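Local atomic coordinates of Atp-dependent DNA ligase (Psychromonas sp., PDB entry 4D05), a protein that probably seals nicks in double-stranded DNA with ATP as cofactor, passing through an enzyme-adenylate intermediate. Residues A[43-55]-A[80-92]. Numbering follows the deposited sequence.
Sequences QGNIFTAPTWFIA and ARTQDNQNEQWKQ
W90 carries most of the apolar part of this contact, its indole meeting P50, A49, F53 and F47. P50 CD lies over the face, 3.5 Å from the centroid of the five-membered ring of W90, and A49 CA covers the six-membered ring of W90 from the same face, 4.0 Å from its centroid; both are CH-pi contacts. The W90 edge at CE3 points over the centre of the F53 ring, a T-shaped pair with planes at 69°, for which F53 holds CG anti to its backbone N (chi1 -174°). F47 CB reaches W90 CH2 at 3.9 Å. W52 CH2 packs on W90 CB at 3.9 Å, with K91 N at the W52 ring edge. Replacing W90 by an alanine is likely to strip P50 and F53 of the ring they pack on and open a gap between the two segments.

The hydrogen bond between the segments runs from D84 N to T48 OG1, 2.9 Å, N-H...O angle 162°. T48 O additionally receives a CA-H...O contact from N85 CA at 3.4 Å. One water links T48 N to A80 O and T82 O, another T51 N to N85 O.

W90, also touched by I79, joins the segment around helix 51-54 to the 3-10 segment before strand 94-99, at the periphery of the nucleotide-binding (adenylation) domain.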
loop_
_atom_site.group_PDB
_atom_site.type_symbol
_atom_site.label_atom_id
_atom_site.label_comp_id
_atom_site.label_asym_id
_atom_site.label_seq_id
_atom_site.Cartn_x
_atom_site.Cartn_y
_atom_site.Cartn_z
ATOM N N GLN A 43 10.217 6.703 -10.157
ATOM C CA GLN A 43 11.639 6.948 -10.218
ATOM C C GLN A 43 12.018 7.937 -11.313
ATOM O O GLN A 43 13.193 8.306 -11.456
ATOM C CB GLN A 43 12.379 5.622 -10.456
ATOM C CG GLN A 43 12.058 4.505 -9.461
ATOM C CD GLN A 43 10.787 3.711 -9.846
ATOM O OE1 GLN A 43 10.412 3.586 -11.030
ATOM N NE2 GLN A 43 10.128 3.188 -8.844
ATOM N N GLY A 44 11.035 8.377 -12.087
ATOM C CA GLY A 44 11.288 9.330 -13.157
ATOM C C GLY A 44 11.510 8.735 -14.540
ATOM O O GLY A 44 11.856 9.463 -15.469
ATOM N N ASN A 45 11.294 7.442 -14.705
ATOM C CA ASN A 45 11.442 6.811 -16.005
ATOM C C ASN A 45 10.200 7.038 -16.857
ATOM O O ASN A 45 9.085 6.840 -16.391
ATOM C CB ASN A 45 11.583 5.277 -15.854
ATOM C CG ASN A 45 12.721 4.852 -14.948
ATOM O OD1 ASN A 45 12.521 4.449 -13.786
ATOM N ND2 ASN A 45 13.908 4.918 -15.462
ATOM N N ILE A 46 10.379 7.363 -18.128
ATOM C CA ILE A 46 9.247 7.461 -19.022
ATOM C C ILE A 46 8.896 6.052 -19.522
ATOM O O ILE A 46 9.735 5.388 -20.137
ATOM C CB ILE A 46 9.547 8.392 -20.205
ATOM C CG1 ILE A 46 9.908 9.807 -19.710
ATOM C CG2 ILE A 46 8.351 8.406 -21.189
ATOM C CD1 ILE A 46 10.568 10.660 -20.786
ATOM N N PHE A 47 7.694 5.568 -19.184
ATOM C CA PHE A 47 7.252 4.252 -19.675
ATOM C C PHE A 47 7.154 4.255 -21.188
ATOM O O PHE A 47 6.779 5.276 -21.788
ATOM C CB PHE A 47 5.886 3.861 -19.108
ATOM C CG PHE A 47 5.884 3.617 -17.625
ATOM C CD1 PHE A 47 6.413 2.454 -17.105
ATOM C CD2 PHE A 47 5.357 4.551 -16.754
ATOM C CE1 PHE A 47 6.411 2.223 -15.731
ATOM C CE2 PHE A 47 5.338 4.327 -15.378
ATOM C CZ PHE A 47 5.864 3.167 -14.852
ATOM N N THR A 48 7.456 3.113 -21.812
ATOM C CA THR A 48 7.289 3.026 -23.256
ATOM C C THR A 48 5.850 2.602 -23.576
ATOM O O THR A 48 5.602 1.555 -24.210
ATOM C CB THR A 48 8.310 2.063 -23.888
ATOM O OG1 THR A 48 8.046 0.730 -23.446
ATOM C CG2 THR A 48 9.746 2.453 -23.525
ATOM N N ALA A 49 4.888 3.432 -23.177
ATOM C CA ALA A 49 3.492 3.087 -23.395
ATOM C C ALA A 49 3.186 3.220 -24.875
ATOM O O ALA A 49 3.464 4.268 -25.489
ATOM C CB ALA A 49 2.583 3.994 -22.626
ATOM N N PRO A 50 2.607 2.174 -25.462
ATOM C CA PRO A 50 2.260 2.314 -26.885
ATOM C C PRO A 50 1.315 3.476 -27.184
ATOM O O PRO A 50 0.494 3.856 -26.373
ATOM C CB PRO A 50 1.554 0.984 -27.193
ATOM C CG PRO A 50 2.143 0.022 -26.200
ATOM C CD PRO A 50 2.295 0.835 -24.951
ATOM N N THR A 51 1.436 4.021 -28.390
ATOM C CA THR A 51 0.621 5.152 -28.805
ATOM C C THR A 51 -0.869 4.870 -28.660
ATOM O O THR A 51 -1.623 5.721 -28.206
ATOM C CB THR A 51 0.923 5.469 -30.268
ATOM O OG1 THR A 51 2.302 5.761 -30.362
ATOM C CG2 THR A 51 0.140 6.631 -30.710
ATOM N N TRP A 52 -1.307 3.686 -29.065
ATOM C CA TRP A 52 -2.727 3.343 -28.987
ATOM C C TRP A 52 -3.219 3.233 -27.542
ATOM O O TRP A 52 -4.431 3.338 -27.274
ATOM C CB TRP A 52 -3.025 2.036 -29.760
ATOM C CG TRP A 52 -2.030 0.930 -29.500
ATOM C CD1 TRP A 52 -0.943 0.620 -30.267
ATOM C CD2 TRP A 52 -2.012 0.010 -28.389
ATOM N NE1 TRP A 52 -0.268 -0.424 -29.722
ATOM C CE2 TRP A 52 -0.905 -0.830 -28.578
ATOM C CE3 TRP A 52 -2.844 -0.206 -27.289
ATOM C CZ2 TRP A 52 -0.581 -1.858 -27.690
ATOM C CZ3 TRP A 52 -2.517 -1.250 -26.403
ATOM C CH2 TRP A 52 -1.408 -2.054 -26.620
ATOM N N PHE A 53 -2.306 3.013 -26.603
ATOM C CA PHE A 53 -2.701 2.927 -25.187
ATOM C C PHE A 53 -3.056 4.314 -24.636
ATOM O O PHE A 53 -4.030 4.473 -23.913
ATOM C CB PHE A 53 -1.568 2.312 -24.373
ATOM C CG PHE A 53 -1.931 2.041 -22.937
ATOM C CD1 PHE A 53 -2.591 0.849 -22.586
ATOM C CD2 PHE A 53 -1.611 2.947 -21.937
ATOM C CE1 PHE A 53 -2.939 0.616 -21.262
ATOM C CE2 PHE A 53 -1.963 2.694 -20.625
ATOM C CZ PHE A 53 -2.626 1.532 -20.297
ATOM N N ILE A 54 -2.280 5.325 -25.017
ATOM C CA ILE A 54 -2.449 6.664 -24.447
ATOM C C ILE A 54 -3.176 7.638 -25.386
ATOM O O ILE A 54 -3.483 8.754 -24.992
ATOM C CB ILE A 54 -1.105 7.283 -24.085
ATOM C CG1 ILE A 54 -0.261 7.481 -25.355
ATOM C CG2 ILE A 54 -0.370 6.440 -22.990
ATOM C CD1 ILE A 54 1.026 8.306 -25.130
ATOM N N ALA A 55 -3.436 7.224 -26.625
ATOM C CA ALA A 55 -3.923 8.147 -27.649
ATOM C C ALA A 55 -5.170 8.956 -27.279
ATOM O O ALA A 55 -5.294 10.123 -27.674
ATOM C CB ALA A 55 -4.178 7.403 -28.940
ATOM N N ALA A 80 5.420 -3.343 -17.722
ATOM C CA ALA A 80 5.774 -1.941 -17.585
ATOM C C ALA A 80 7.278 -1.707 -17.640
ATOM O O ALA A 80 7.692 -0.635 -18.098
ATOM C CB ALA A 80 5.130 -1.356 -16.278
ATOM N N ARG A 81 8.079 -2.712 -17.232
ATOM C CA ARG A 81 9.553 -2.684 -17.279
ATOM C C ARG A 81 10.085 -2.901 -18.680
ATOM O O ARG A 81 11.260 -2.666 -18.943
ATOM C CB ARG A 81 10.175 -3.908 -16.510
ATOM C CG ARG A 81 10.186 -3.918 -15.082
ATOM C CD ARG A 81 11.268 -4.906 -14.589
ATOM N NE ARG A 81 11.021 -6.339 -14.808
ATOM C CZ ARG A 81 10.143 -7.056 -14.101
ATOM N NH1 ARG A 81 9.393 -6.473 -13.176
ATOM N NH2 ARG A 81 10.008 -8.362 -14.299
ATOM N N THR A 82 9.259 -3.471 -19.560
ATOM C CA THR A 82 9.721 -3.787 -20.914
ATOM C C THR A 82 9.857 -2.522 -21.743
ATOM O O THR A 82 8.914 -1.749 -21.838
ATOM C CB THR A 82 8.775 -4.758 -21.577
ATOM O OG1 THR A 82 8.725 -5.948 -20.800
ATOM C CG2 THR A 82 9.236 -5.090 -22.973
ATOM N N GLN A 83 11.050 -2.301 -22.304
ATOM C CA GLN A 83 11.308 -1.123 -23.128
ATOM C C GLN A 83 10.935 -1.477 -24.588
ATOM O O GLN A 83 11.736 -2.058 -25.340
ATOM C CB GLN A 83 12.762 -0.666 -23.007
ATOM C CG GLN A 83 13.250 -0.423 -21.573
ATOM C CD GLN A 83 12.383 0.558 -20.801
ATOM O OE1 GLN A 83 12.442 1.765 -21.044
ATOM N NE2 GLN A 83 11.576 0.051 -19.849
ATOM N N ASP A 84 9.701 -1.144 -24.951
ATOM C CA ASP A 84 9.161 -1.469 -26.266
ATOM C C ASP A 84 7.824 -0.780 -26.433
ATOM O O ASP A 84 6.832 -1.183 -25.807
ATOM C CB ASP A 84 8.974 -2.992 -26.394
ATOM C CG ASP A 84 8.330 -3.416 -27.711
ATOM O OD1 ASP A 84 8.161 -2.604 -28.649
ATOM O OD2 ASP A 84 7.968 -4.607 -27.807
ATOM N N ASN A 85 7.780 0.235 -27.285
ATOM C CA ASN A 85 6.560 0.995 -27.399
ATOM C C ASN A 85 5.585 0.359 -28.381
ATOM O O ASN A 85 4.526 0.943 -28.692
ATOM C CB ASN A 85 6.846 2.469 -27.756
ATOM C CG ASN A 85 7.537 2.606 -29.086
ATOM O OD1 ASN A 85 7.441 1.731 -29.913
ATOM N ND2 ASN A 85 8.272 3.685 -29.278
ATOM N N GLN A 86 5.898 -0.842 -28.845
ATOM C CA GLN A 86 4.944 -1.570 -29.689
ATOM C C GLN A 86 4.567 -2.887 -29.040
ATOM O O GLN A 86 4.200 -3.844 -29.711
ATOM C CB GLN A 86 5.506 -1.743 -31.104
ATOM C CG GLN A 86 5.655 -0.374 -31.807
ATOM C CD GLN A 86 5.972 -0.447 -33.269
ATOM O OE1 GLN A 86 6.468 -1.454 -33.774
ATOM N NE2 GLN A 86 5.688 0.640 -33.977
ATOM N N ASN A 87 4.648 -2.926 -27.705
ATOM C CA ASN A 87 4.381 -4.145 -26.962
ATOM C C ASN A 87 2.891 -4.374 -26.775
ATOM O O ASN A 87 2.236 -3.643 -26.049
ATOM C CB ASN A 87 5.105 -4.032 -25.632
ATOM C CG ASN A 87 4.901 -5.216 -24.728
ATOM O OD1 ASN A 87 4.261 -6.220 -25.085
ATOM N ND2 ASN A 87 5.501 -5.129 -23.543
ATOM N N GLU A 88 2.351 -5.390 -27.446
ATOM C CA GLU A 88 0.912 -5.656 -27.404
ATOM C C GLU A 88 0.388 -5.996 -26.018
ATOM O O GLU A 88 -0.816 -5.885 -25.758
ATOM C CB GLU A 88 0.587 -6.787 -28.382
ATOM C CG GLU A 88 1.072 -8.129 -27.909
ATOM C CD GLU A 88 0.954 -9.206 -28.975
ATOM O OE1 GLU A 88 0.746 -8.854 -30.155
ATOM O OE2 GLU A 88 1.065 -10.399 -28.631
ATOM N N GLN A 89 1.281 -6.408 -25.123
ATOM C CA GLN A 89 0.824 -6.819 -23.781
ATOM C C GLN A 89 0.199 -5.682 -22.983
ATOM O O GLN A 89 -0.492 -5.941 -21.986
ATOM C CB GLN A 89 1.954 -7.475 -23.000
ATOM C CG GLN A 89 2.439 -8.730 -23.728
ATOM C CD GLN A 89 3.494 -9.482 -22.963
ATOM O OE1 GLN A 89 3.340 -9.751 -21.740
ATOM N NE2 GLN A 89 4.576 -9.861 -23.663
ATOM N N TRP A 90 0.453 -4.435 -23.375
ATOM C CA TRP A 90 -0.228 -3.324 -22.712
ATOM C C TRP A 90 -1.747 -3.370 -22.884
ATOM O O TRP A 90 -2.470 -2.704 -22.169
ATOM C CB TRP A 90 0.326 -1.958 -23.182
ATOM C CG TRP A 90 1.671 -1.566 -22.645
ATOM C CD1 TRP A 90 2.898 -2.081 -23.015
ATOM C CD2 TRP A 90 1.944 -0.573 -21.655
ATOM N NE1 TRP A 90 3.903 -1.457 -22.327
ATOM C CE2 TRP A 90 3.343 -0.541 -21.464
ATOM C CE3 TRP A 90 1.139 0.285 -20.898
ATOM C CZ2 TRP A 90 3.948 0.324 -20.563
ATOM C CZ3 TRP A 90 1.742 1.141 -19.996
ATOM C CH2 TRP A 90 3.131 1.158 -19.840
ATOM N N LYS A 91 -2.249 -4.160 -23.823
ATOM C CA LYS A 91 -3.696 -4.186 -24.046
ATOM C C LYS A 91 -4.506 -4.641 -22.828
ATOM O O LYS A 91 -5.684 -4.291 -22.688
ATOM C CB LYS A 91 -4.011 -5.063 -25.268
ATOM C CG LYS A 91 -3.851 -6.546 -25.039
ATOM C CD LYS A 91 -3.802 -7.315 -26.343
ATOM C CE LYS A 91 -3.627 -8.795 -26.065
ATOM N NZ LYS A 91 -3.631 -9.607 -27.281
ATOM N N GLN A 92 -3.885 -5.418 -21.946
ATOM C CA GLN A 92 -4.579 -5.885 -20.748
ATOM C C GLN A 92 -4.447 -4.942 -19.557
ATOM O O GLN A 92 -5.089 -5.154 -18.519
ATOM C CB GLN A 92 -4.078 -7.242 -20.358
ATOM C CG GLN A 92 -2.678 -7.278 -19.915
ATOM C CD GLN A 92 -2.126 -8.699 -20.022
ATOM O OE1 GLN A 92 -2.646 -9.655 -19.383
ATOM N NE2 GLN A 92 -1.081 -8.857 -20.850
HETATM O O HOH W 1 11.829 3.742 -19.387
HETATM O O HOH W 2 7.924 0.674 -20.498
HETATM O O HOH W 3 3.137 2.617 -30.336
#